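Side-chain contacts in nicotinate-nucleotide--dimethylbenzimidazole phosphoribosyltransferase (PDB 1WX1), which probably transfers the phosphoribosyl group of nicotinate mononucleotide to 5,6-dimethylbenzimidazole, yielding alpha-ribazole 5'-phosphate and nicotinate for cobalamin biosynthesis: residues R138-G143 with I236-Y241; A172-A177 with V254-L259; M216-V221 with W262-G267. All coordinates share one frame; numbering follows the deposited sequence.

The three contacts join helices of one alpha/beta domain, and one helix, 252-264, serves two of them. Contacts 2 and 3 both use helix 252-264, and their centres lie about 11 Å apart; Ala177 CB touches Val221 CG1 at 3.7 Å between them. Contact 1 has its centre about 13 Å from that of contact 3, to which it is joined where Leu140 CD2 meets Met264 CE at 3.8 Å. Contact 2 is about 15 Å from contact 1, centre to centre, bridged by Tyr237 CD1 against Ala258 CB at 3.9 Å. The side chain of Glu304, the predicted proton acceptor, is about 12 Å from that of Ile236 in contact 1; contacts 2 and 3 lie away from it.

Contact 1 (R138-G143 with I236-Y241)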
ATOM      1  N   ARG A 138     -28.593  16.411 -13.145  1.00 13.91           N
ATOM      2  CA  ARG A 138     -27.950  15.982 -14.381  1.00 14.02           C
ATOM      3  C   ARG A 138     -26.522  15.513 -14.124  1.00 12.59           C
ATOM      4  O   ARG A 138     -26.063  14.544 -14.734  1.00 13.55           O
ATOM      5  CB  ARG A 138     -27.967  17.105 -15.424  1.00 15.18           C
ATOM      6  CG  ARG A 138     -29.314  17.247 -16.133  1.00 17.88           C
ATOM      7  CD  ARG A 138     -29.229  18.232 -17.291  1.00 22.81           C
ATOM      8  NE  ARG A 138     -29.327  19.608 -16.820  1.00 28.21           N
ATOM      9  CZ  ARG A 138     -28.744  20.646 -17.412  1.00 31.92           C
ATOM     10  NH1 ARG A 138     -28.008  20.470 -18.503  1.00 30.27           N
ATOM     11  NH2 ARG A 138     -28.906  21.865 -16.914  1.00 30.18           N
ATOM     12  N   ALA A 139     -25.822  16.192 -13.220  1.00 11.65           N
ATOM     13  CA  ALA A 139     -24.448  15.806 -12.891  1.00 14.44           C
ATOM     14  C   ALA A 139     -24.440  14.435 -12.208  1.00 15.60           C
ATOM     15  O   ALA A 139     -23.586  13.590 -12.495  1.00 14.36           O
ATOM     16  CB  ALA A 139     -23.806  16.853 -11.974  1.00 12.37           C
ATOM     17  N   LEU A 140     -25.391  14.226 -11.299  1.00 14.46           N
ATOM     18  CA  LEU A 140     -25.505  12.960 -10.582  1.00 14.45           C
ATOM     19  C   LEU A 140     -25.723  11.812 -11.565  1.00 14.18           C
ATOM     20  O   LEU A 140     -25.071  10.772 -11.470  1.00 14.03           O
ATOM     21  CB  LEU A 140     -26.680  13.010  -9.608  1.00 16.89           C
ATOM     22  CG  LEU A 140     -26.900  11.771  -8.738  1.00 19.45           C
ATOM     23  CD1 LEU A 140     -25.997  11.842  -7.527  1.00 20.35           C
ATOM     24  CD2 LEU A 140     -28.356  11.715  -8.290  1.00 25.12           C
ATOM     25  N   LEU A 141     -26.643  12.014 -12.507  1.00 12.60           N
ATOM     26  CA  LEU A 141     -26.962  11.010 -13.517  1.00 13.43           C
ATOM     27  C   LEU A 141     -25.794  10.738 -14.455  1.00 12.74           C
ATOM     28  O   LEU A 141     -25.617   9.610 -14.905  1.00 11.81           O
ATOM     29  CB  LEU A 141     -28.184  11.444 -14.336  1.00 12.90           C
ATOM     30  CG  LEU A 141     -29.478  11.585 -13.519  1.00 15.14           C
ATOM     31  CD1 LEU A 141     -30.582  12.145 -14.399  1.00 14.30           C
ATOM     32  CD2 LEU A 141     -29.872  10.227 -12.941  1.00 17.69           C
ATOM     33  N   ALA A 142     -25.017  11.772 -14.766  1.00 12.10           N
ATOM     34  CA  ALA A 142     -23.852  11.613 -15.636  1.00 13.04           C
ATOM     35  C   ALA A 142     -22.858  10.706 -14.917  1.00 12.57           C
ATOM     36  O   ALA A 142     -22.162   9.907 -15.544  1.00 11.58           O
ATOM     37  CB  ALA A 142     -23.212  12.983 -15.934  1.00 14.35           C
ATOM     38  N   GLY A 143     -22.797  10.843 -13.594  1.00 14.02           N
ATOM     39  CA  GLY A 143     -21.908  10.010 -12.797  1.00 13.55           C
ATOM     40  C   GLY A 143     -22.352   8.552 -12.853  1.00 14.08           C
ATOM     41  O   GLY A 143     -21.527   7.650 -13.006  1.00 13.54           O
ATOM     42  N   ILE A 236     -21.416   8.187  -9.248  1.00 12.85           N
ATOM     43  CA  ILE A 236     -20.519   7.080  -9.553  1.00 12.90           C
ATOM     44  C   ILE A 236     -20.624   6.025  -8.452  1.00 14.77           C
ATOM     45  O   ILE A 236     -20.759   4.833  -8.739  1.00 13.63           O
ATOM     46  CB  ILE A 236     -19.057   7.579  -9.666  1.00 13.24           C
ATOM     47  CG1 ILE A 236     -18.917   8.441 -10.926  1.00 12.12           C
ATOM     48  CG2 ILE A 236     -18.077   6.391  -9.685  1.00 11.48           C
ATOM     49  CD1 ILE A 236     -17.635   9.267 -10.971  1.00 13.63           C
ATOM     50  N   TYR A 237     -20.582   6.465  -7.195  1.00 13.58           N
ATOM     51  CA  TYR A 237     -20.662   5.528  -6.077  1.00 14.28           C
ATOM     52  C   TYR A 237     -22.046   4.894  -5.913  1.00 14.37           C
ATOM     53  O   TYR A 237     -22.150   3.717  -5.570  1.00 16.24           O
ATOM     54  CB  TYR A 237     -20.220   6.214  -4.774  1.00 13.72           C
ATOM     55  CG  TYR A 237     -18.714   6.413  -4.677  1.00 14.54           C
ATOM     56  CD1 TYR A 237     -18.170   7.678  -4.452  1.00 14.12           C
ATOM     57  CD2 TYR A 237     -17.837   5.337  -4.819  1.00 15.57           C
ATOM     58  CE1 TYR A 237     -16.793   7.868  -4.375  1.00 13.66           C
ATOM     59  CE2 TYR A 237     -16.451   5.518  -4.740  1.00 15.32           C
ATOM     60  CZ  TYR A 237     -15.940   6.789  -4.519  1.00 13.52           C
ATOM     61  OH  TYR A 237     -14.579   6.984  -4.477  1.00 14.18           O
ATOM     62  N   LEU A 238     -23.103   5.658  -6.164  1.00 15.00           N
ATOM     63  CA  LEU A 238     -24.457   5.120  -6.054  1.00 16.34           C
ATOM     64  C   LEU A 238     -24.652   3.983  -7.054  1.00 17.67           C
ATOM     65  O   LEU A 238     -25.275   2.963  -6.746  1.00 16.23           O
ATOM     66  CB  LEU A 238     -25.495   6.219  -6.315  1.00 17.26           C
ATOM     67  CG  LEU A 238     -25.673   7.273  -5.218  1.00 17.95           C
ATOM     68  CD1 LEU A 238     -26.632   8.356  -5.695  1.00 17.58           C
ATOM     69  CD2 LEU A 238     -26.195   6.602  -3.946  1.00 18.82           C
ATOM     70  N   GLU A 239     -24.107   4.162  -8.254  1.00 16.55           N
ATOM     71  CA  GLU A 239     -24.219   3.158  -9.308  1.00 15.88           C
ATOM     72  C   GLU A 239     -23.383   1.926  -8.961  1.00 17.54           C
ATOM     73  O   GLU A 239     -23.822   0.786  -9.166  1.00 17.44           O
ATOM     74  CB  GLU A 239     -23.747   3.746 -10.643  1.00 16.31           C
ATOM     75  CG  GLU A 239     -23.960   2.835 -11.857  1.00 18.69           C
ATOM     76  CD  GLU A 239     -25.431   2.628 -12.197  1.00 21.62           C
ATOM     77  OE1 GLU A 239     -26.257   3.497 -11.848  1.00 23.69           O
ATOM     78  OE2 GLU A 239     -25.760   1.604 -12.834  1.00 23.91           O
ATOM     79  N   GLY A 240     -22.174   2.158  -8.451  1.00 16.66           N
ATOM     80  CA  GLY A 240     -21.313   1.050  -8.070  1.00 17.11           C
ATOM     81  C   GLY A 240     -21.947   0.282  -6.921  1.00 18.06           C
ATOM     82  O   GLY A 240     -21.901  -0.948  -6.876  1.00 18.53           O
ATOM     83  N   TYR A 241     -22.539   1.021  -5.989  1.00 17.28           N
ATOM     84  CA  TYR A 241     -23.208   0.433  -4.829  1.00 20.03           C
ATOM     85  C   TYR A 241     -24.319  -0.519  -5.276  1.00 22.23           C
ATOM     86  O   TYR A 241     -24.400  -1.666  -4.827  1.00 22.18           O
ATOM     87  CB  TYR A 241     -23.795   1.554  -3.963  1.00 20.18           C
ATOM     88  CG  TYR A 241     -24.751   1.101  -2.881  1.00 21.87           C
ATOM     89  CD1 TYR A 241     -24.374   0.140  -1.942  1.00 23.83           C
ATOM     90  CD2 TYR A 241     -26.022   1.662  -2.775  1.00 23.63           C
ATOM     91  CE1 TYR A 241     -25.247  -0.250  -0.923  1.00 26.80           C
ATOM     92  CE2 TYR A 241     -26.900   1.282  -1.761  1.00 27.46           C
ATOM     93  CZ  TYR A 241     -26.506   0.328  -0.839  1.00 27.81           C
ATOM     94  OH  TYR A 241     -27.369  -0.038   0.169  1.00 32.34           O
TER
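Gly143 and Ile236 bring two helices together in a buried packing contact of an alpha/beta fold whose parallel sheet has the Rossmann-like strand order 3-2-1-4-5-6. Helix 133-152 lies in the connection leading into strand 157-163, and helix 228-242 in the one leading into the adjacent strand 247-249. Tyr237 ties the second helix to that sheet, since its OH is hydrogen-bonded to Val248 O.

The evidence for close backbone packing is the CA-CA distance of Gly143 and Ile236, 4.6 Å. Such an approach is possible because Gly143 presents bare backbone to its neighbour. Its carbonyl O meets Ile236 CG1 at 3.4 Å, and its CA lies 3.9 Å from the same CG1, so one methylene of isoleucine rests against the glycine. Ile236 CG1 reaches this place by standing beside its own backbone N (chi1 -69°), while the other branch, CG2, is anti to that N. Beyond Gly143, the Ile236 side chain continues onto Ala147 of the same helix.

A second point of touch is purely leucine. Leu140 and Leu238 cross at about a right angle and meet through one methyl from each. Around this pair, Met264 contributes from helix 252-264, and Leu140 also packs on Val231 and Ala234, one turn or more earlier on helix 228-242.

At the partly exposed margin the same two helices are clasped by charge: Glu239 OE1 forms a salt bridge with Arg144 and OE2 one with Arg148, which probably stabilises the carboxylate as an anion. In all, 160 Å² is buried between 138-143 and 236-241. The leucine touch is CD1 to CD1, Leu140 to Leu238, at 4.0 Å.

Contact 2 (A172-A177 with V254-L259)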
ATOM      1  N   ALA A 172     -15.025  21.264   0.956  1.00 14.71           N
ATOM      2  CA  ALA A 172     -15.086  21.670   2.357  1.00 16.81           C
ATOM      3  C   ALA A 172     -16.491  22.152   2.705  1.00 18.07           C
ATOM      4  O   ALA A 172     -17.022  21.828   3.772  1.00 18.82           O
ATOM      5  CB  ALA A 172     -14.067  22.774   2.630  1.00 17.10           C
ATOM      6  N   ALA A 173     -17.093  22.917   1.799  1.00 17.17           N
ATOM      7  CA  ALA A 173     -18.432  23.442   2.018  1.00 17.73           C
ATOM      8  C   ALA A 173     -19.451  22.311   2.091  1.00 19.10           C
ATOM      9  O   ALA A 173     -20.288  22.267   3.003  1.00 18.89           O
ATOM     10  CB  ALA A 173     -18.805  24.413   0.899  1.00 18.76           C
ATOM     11  N   LEU A 174     -19.373  21.397   1.129  1.00 17.07           N
ATOM     12  CA  LEU A 174     -20.290  20.268   1.080  1.00 16.54           C
ATOM     13  C   LEU A 174     -20.111  19.379   2.307  1.00 17.18           C
ATOM     14  O   LEU A 174     -21.089  18.907   2.891  1.00 18.61           O
ATOM     15  CB  LEU A 174     -20.057  19.453  -0.194  1.00 17.53           C
ATOM     16  CG  LEU A 174     -20.940  18.212  -0.364  1.00 19.45           C
ATOM     17  CD1 LEU A 174     -22.410  18.618  -0.324  1.00 19.12           C
ATOM     18  CD2 LEU A 174     -20.616  17.528  -1.688  1.00 16.40           C
ATOM     19  N   THR A 175     -18.864  19.157   2.702  1.00 17.67           N
ATOM     20  CA  THR A 175     -18.596  18.316   3.861  1.00 18.32           C
ATOM     21  C   THR A 175     -19.154  18.965   5.125  1.00 20.42           C
ATOM     22  O   THR A 175     -19.836  18.316   5.919  1.00 20.54           O
ATOM     23  CB  THR A 175     -17.092  18.070   4.024  1.00 17.31           C
ATOM     24  OG1 THR A 175     -16.601  17.353   2.883  1.00 17.87           O
ATOM     25  CG2 THR A 175     -16.814  17.258   5.288  1.00 18.80           C
ATOM     26  N   ALA A 176     -18.868  20.251   5.304  1.00 21.18           N
ATOM     27  CA  ALA A 176     -19.352  20.978   6.470  1.00 21.96           C
ATOM     28  C   ALA A 176     -20.880  20.953   6.526  1.00 22.04           C
ATOM     29  O   ALA A 176     -21.469  20.720   7.584  1.00 23.06           O
ATOM     30  CB  ALA A 176     -18.843  22.424   6.438  1.00 20.69           C
ATOM     31  N   ALA A 177     -21.519  21.172   5.382  1.00 20.99           N
ATOM     32  CA  ALA A 177     -22.973  21.185   5.312  1.00 22.20           C
ATOM     33  C   ALA A 177     -23.599  19.830   5.652  1.00 24.72           C
ATOM     34  O   ALA A 177     -24.552  19.758   6.430  1.00 22.47           O
ATOM     35  CB  ALA A 177     -23.423  21.641   3.926  1.00 20.18           C
ATOM     36  N   VAL A 254     -13.179  13.691  -3.464  1.00 12.07           N
ATOM     37  CA  VAL A 254     -13.860  12.442  -3.809  1.00 13.32           C
ATOM     38  C   VAL A 254     -14.676  11.925  -2.627  1.00 13.83           C
ATOM     39  O   VAL A 254     -15.808  11.475  -2.786  1.00 14.60           O
ATOM     40  CB  VAL A 254     -12.850  11.352  -4.259  1.00 14.48           C
ATOM     41  CG1 VAL A 254     -13.523   9.973  -4.270  1.00 15.17           C
ATOM     42  CG2 VAL A 254     -12.330  11.688  -5.661  1.00 12.90           C
ATOM     43  N   THR A 255     -14.097  11.997  -1.436  1.00 13.46           N
ATOM     44  CA  THR A 255     -14.783  11.526  -0.247  1.00 13.84           C
ATOM     45  C   THR A 255     -15.970  12.422   0.083  1.00 14.99           C
ATOM     46  O   THR A 255     -16.943  11.966   0.667  1.00 15.42           O
ATOM     47  CB  THR A 255     -13.799  11.430   0.937  1.00 13.93           C
ATOM     48  OG1 THR A 255     -12.729  10.553   0.566  1.00 13.66           O
ATOM     49  CG2 THR A 255     -14.486  10.852   2.178  1.00 13.59           C
ATOM     50  N   ALA A 256     -15.903  13.696  -0.300  1.00 16.37           N
ATOM     51  CA  ALA A 256     -17.033  14.594  -0.066  1.00 15.67           C
ATOM     52  C   ALA A 256     -18.181  14.084  -0.944  1.00 15.98           C
ATOM     53  O   ALA A 256     -19.345  14.100  -0.543  1.00 15.20           O
ATOM     54  CB  ALA A 256     -16.667  16.031  -0.447  1.00 13.36           C
ATOM     55  N   GLY A 257     -17.842  13.636  -2.152  1.00 16.76           N
ATOM     56  CA  GLY A 257     -18.854  13.105  -3.049  1.00 14.10           C
ATOM     57  C   GLY A 257     -19.460  11.838  -2.458  1.00 14.82           C
ATOM     58  O   GLY A 257     -20.665  11.607  -2.548  1.00 15.05           O
ATOM     59  N   ALA A 258     -18.622  11.006  -1.850  1.00 14.46           N
ATOM     60  CA  ALA A 258     -19.106   9.768  -1.241  1.00 15.28           C
ATOM     61  C   ALA A 258     -20.051  10.060  -0.071  1.00 15.79           C
ATOM     62  O   ALA A 258     -21.019   9.330   0.148  1.00 17.30           O
ATOM     63  CB  ALA A 258     -17.931   8.926  -0.765  1.00 11.71           C
ATOM     64  N   LEU A 259     -19.763  11.117   0.687  1.00 17.42           N
ATOM     65  CA  LEU A 259     -20.613  11.493   1.819  1.00 17.66           C
ATOM     66  C   LEU A 259     -22.005  11.844   1.316  1.00 18.37           C
ATOM     67  O   LEU A 259     -23.020  11.501   1.944  1.00 16.51           O
ATOM     68  CB  LEU A 259     -20.016  12.692   2.569  1.00 18.66           C
ATOM     69  CG  LEU A 259     -18.786  12.415   3.438  1.00 20.28           C
ATOM     70  CD1 LEU A 259     -18.281  13.723   4.032  1.00 21.68           C
ATOM     71  CD2 LEU A 259     -19.148  11.432   4.548  1.00 20.88           C
TER
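Thr175 OG1, lying 3.6 Å from Ala256 CB, is gripped by two polar partners beyond the pair of segments: it donates to Ala171 O, one turn back on its own helix, and accepts from Gln286 NE2 of helix 281-290. The geometry behind this is the chi1 of -63°, which sets OG1 beside the backbone N and sends CG2 anti to it, toward Leu259. There CG2 meets Leu259 CD1 at 4.0 Å, the two side chains crossing obliquely.

Helices 167-179 and 252-264 run in roughly the same direction here. Their short axes make an angle of 34° and come within 9.2 Å of each other. The small residue Ala256 sits at the tightest point, with its CA 5.6 Å from that of Thr175 and its CB directed at the opposing helix. Leu174 adds a single methyl beside it: CD2 lies 3.8 Å from Ala256 O and 4.4 Å from Ala256 CB.

Helix 281-290 closes over this interface, since Gln286 also touches Ala256 and Leu259. Thr255 follows the same pattern as Thr175, with its OG1 bonded to Gly251 O and His283 NE2. Between the two segments themselves the touching is van der Waals contact. The chemistry thus implies that a buried threonine can present its methyl and the flank of its hydroxyl to an apolar neighbour because that hydroxyl is satisfied by its own helix and a third one.

Contact 3 (M216-V221 with W262-G267); sequences MGPLEV and WKMAPG
Pro218 and Met264 make the main touch of this surface contact, in which the first turn of helix 218-225 abuts the last turn of helix 252-264. The pyrrolidine ring leads with its CG, 3.7 Å from Met264 CG, and its CB stands 4.1 Å from the same methylene. Ring and thioether chain cross at a slant, and it is the methylene near the root of the methionine that meets the proline.

Met264 CG lies beside its own backbone N. Farther out the chain is extended about CB-CG and then bends at chi3 (74°), turning the terminal methyl to the neighbouring helices, where the side chain packs on Leu140 and Leu238. One methionine thereby bridges three helices: its CG serves helix 218-225, and the remainder helices 133-152 and 228-242.

Lys263 behaves differently. Its CB faces Pro218, at 4.2 Å from Pro218 CB, but a fold at chi2 (-54°) carries the extended remainder of the chain away, so this exposed residue contributes just its aliphatic base. Leu219, next to the proline, packs on Ala136 and Glu137 of helix 133-152.

Pro218 stands at the start of its helix. Gly217 is the N-cap, and its O accepts from Val221 N at 3.0 Å. Its own N donates to Glu220 OE1 at 2.8 Å with a nearly straight N-H...O angle of 173°, using the carboxylate's anti lone pair. With no side chain on Gly217 to return the bond, this is one half of a capping box: a glycine N-cap, proline at N1 and a glutamate at N3 that closes back on the cap.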
ATOM      1  N   MET A 216     -34.060  21.031   3.494  1.00 37.43           N
ATOM      2  CA  MET A 216     -33.360  20.809   2.235  1.00 35.32           C
ATOM      3  C   MET A 216     -32.877  19.374   2.072  1.00 33.19           C
ATOM      4  O   MET A 216     -32.272  18.805   2.981  1.00 33.44           O
ATOM      5  CB  MET A 216     -32.156  21.748   2.121  1.00 34.80           C
ATOM      6  CG  MET A 216     -32.514  23.217   2.052  1.00 35.75           C
ATOM      7  SD  MET A 216     -31.055  24.267   2.071  1.00 35.08           S
ATOM      8  CE  MET A 216     -30.590  24.218   0.339  1.00 34.95           C
ATOM      9  N   GLY A 217     -33.141  18.798   0.904  1.00 31.81           N
ATOM     10  CA  GLY A 217     -32.700  17.441   0.634  1.00 30.77           C
ATOM     11  C   GLY A 217     -31.211  17.461   0.344  1.00 29.87           C
ATOM     12  O   GLY A 217     -30.671  18.515   0.011  1.00 27.28           O
ATOM     13  N   PRO A 218     -30.516  16.319   0.447  1.00 30.13           N
ATOM     14  CA  PRO A 218     -29.074  16.300   0.179  1.00 29.79           C
ATOM     15  C   PRO A 218     -28.676  16.866  -1.184  1.00 27.99           C
ATOM     16  O   PRO A 218     -27.635  17.513  -1.310  1.00 27.08           O
ATOM     17  CB  PRO A 218     -28.712  14.821   0.339  1.00 31.45           C
ATOM     18  CG  PRO A 218     -29.983  14.119  -0.021  1.00 33.11           C
ATOM     19  CD  PRO A 218     -31.025  14.955   0.671  1.00 30.54           C
ATOM     20  N   LEU A 219     -29.503  16.630  -2.198  1.00 27.04           N
ATOM     21  CA  LEU A 219     -29.213  17.128  -3.537  1.00 29.69           C
ATOM     22  C   LEU A 219     -29.346  18.649  -3.566  1.00 28.40           C
ATOM     23  O   LEU A 219     -28.579  19.336  -4.241  1.00 26.74           O
ATOM     24  CB  LEU A 219     -30.167  16.510  -4.560  1.00 32.76           C
ATOM     25  CG  LEU A 219     -29.741  16.646  -6.025  1.00 34.90           C
ATOM     26  CD1 LEU A 219     -28.390  15.964  -6.226  1.00 37.67           C
ATOM     27  CD2 LEU A 219     -30.791  16.018  -6.930  1.00 36.60           C
ATOM     28  N   GLU A 220     -30.325  19.171  -2.833  1.00 25.96           N
ATOM     29  CA  GLU A 220     -30.533  20.613  -2.781  1.00 25.92           C
ATOM     30  C   GLU A 220     -29.362  21.277  -2.073  1.00 23.01           C
ATOM     31  O   GLU A 220     -28.935  22.365  -2.448  1.00 22.70           O
ATOM     32  CB  GLU A 220     -31.835  20.941  -2.054  1.00 27.58           C
ATOM     33  CG  GLU A 220     -33.075  20.477  -2.792  1.00 33.96           C
ATOM     34  CD  GLU A 220     -34.354  20.845  -2.069  1.00 37.65           C
ATOM     35  OE1 GLU A 220     -34.547  20.387  -0.921  1.00 40.22           O
ATOM     36  OE2 GLU A 220     -35.168  21.593  -2.651  1.00 40.60           O
ATOM     37  N   VAL A 221     -28.847  20.618  -1.044  1.00 21.36           N
ATOM     38  CA  VAL A 221     -27.714  21.136  -0.296  1.00 18.99           C
ATOM     39  C   VAL A 221     -26.473  21.175  -1.192  1.00 19.26           C
ATOM     40  O   VAL A 221     -25.774  22.187  -1.258  1.00 17.03           O
ATOM     41  CB  VAL A 221     -27.423  20.256   0.947  1.00 20.09           C
ATOM     42  CG1 VAL A 221     -26.083  20.633   1.557  1.00 21.36           C
ATOM     43  CG2 VAL A 221     -28.540  20.431   1.978  1.00 25.33           C
ATOM     44  N   TRP A 262     -23.749   8.687   0.448  1.00 17.78           N
ATOM     45  CA  TRP A 262     -24.106   8.027   1.697  1.00 18.55           C
ATOM     46  C   TRP A 262     -25.382   8.634   2.283  1.00 20.03           C
ATOM     47  O   TRP A 262     -26.265   7.915   2.758  1.00 18.35           O
ATOM     48  CB  TRP A 262     -22.946   8.161   2.688  1.00 19.90           C
ATOM     49  CG  TRP A 262     -23.193   7.541   4.026  1.00 21.86           C
ATOM     50  CD1 TRP A 262     -23.777   6.331   4.279  1.00 24.44           C
ATOM     51  CD2 TRP A 262     -22.802   8.069   5.295  1.00 25.09           C
ATOM     52  NE1 TRP A 262     -23.786   6.079   5.632  1.00 25.37           N
ATOM     53  CE2 TRP A 262     -23.208   7.148   6.287  1.00 26.47           C
ATOM     54  CE3 TRP A 262     -22.184   9.264   5.707  1.00 26.99           C
ATOM     55  CZ2 TRP A 262     -22.969   7.340   7.649  1.00 28.38           C
ATOM     56  CZ3 TRP A 262     -21.948   9.465   7.068  1.00 29.94           C
ATOM     57  CH2 TRP A 262     -22.361   8.516   8.022  1.00 28.69           C
ATOM     58  N   LYS A 263     -25.481   9.958   2.240  1.00 20.61           N
ATOM     59  CA  LYS A 263     -26.658  10.642   2.760  1.00 23.40           C
ATOM     60  C   LYS A 263     -27.903  10.259   1.976  1.00 22.79           C
ATOM     61  O   LYS A 263     -29.002  10.237   2.519  1.00 22.92           O
ATOM     62  CB  LYS A 263     -26.461  12.160   2.713  1.00 25.75           C
ATOM     63  CG  LYS A 263     -25.397  12.648   3.674  1.00 31.20           C
ATOM     64  CD  LYS A 263     -25.686  12.157   5.085  1.00 35.52           C
ATOM     65  CE  LYS A 263     -24.548  12.488   6.036  1.00 37.70           C
ATOM     66  NZ  LYS A 263     -24.816  11.916   7.383  1.00 38.52           N
ATOM     67  N   MET A 264     -27.727   9.959   0.696  1.00 21.19           N
ATOM     68  CA  MET A 264     -28.842   9.568  -0.157  1.00 22.27           C
ATOM     69  C   MET A 264     -29.130   8.069  -0.021  1.00 22.51           C
ATOM     70  O   MET A 264     -30.260   7.629  -0.223  1.00 24.61           O
ATOM     71  CB  MET A 264     -28.526   9.890  -1.622  1.00 22.81           C
ATOM     72  CG  MET A 264     -28.428  11.376  -1.940  1.00 27.67           C
ATOM     73  SD  MET A 264     -27.752  11.667  -3.596  1.00 32.59           S
ATOM     74  CE  MET A 264     -29.134  11.198  -4.601  1.00 34.43           C
ATOM     75  N   ALA A 265     -28.102   7.294   0.319  1.00 22.19           N
ATOM     76  CA  ALA A 265     -28.226   5.843   0.461  1.00 21.77           C
ATOM     77  C   ALA A 265     -27.407   5.345   1.647  1.00 22.14           C
ATOM     78  O   ALA A 265     -26.239   4.989   1.499  1.00 20.27           O
ATOM     79  CB  ALA A 265     -27.755   5.159  -0.820  1.00 22.79           C
ATOM     80  N   PRO A 266     -28.021   5.298   2.842  1.00 23.43           N
ATOM     81  CA  PRO A 266     -27.390   4.856   4.091  1.00 24.43           C
ATOM     82  C   PRO A 266     -26.569   3.565   4.015  1.00 22.73           C
ATOM     83  O   PRO A 266     -25.485   3.479   4.598  1.00 23.84           O
ATOM     84  CB  PRO A 266     -28.579   4.723   5.042  1.00 25.69           C
ATOM     85  CG  PRO A 266     -29.496   5.793   4.564  1.00 28.34           C
ATOM     86  CD  PRO A 266     -29.442   5.617   3.064  1.00 23.44           C
ATOM     87  N   GLY A 267     -27.080   2.568   3.304  1.00 22.06           N
ATOM     88  CA  GLY A 267     -26.374   1.299   3.203  1.00 22.70           C
ATOM     89  C   GLY A 267     -25.110   1.290   2.355  1.00 22.65           C
ATOM     90  O   GLY A 267     -24.338   0.327   2.389  1.00 20.11           O
TER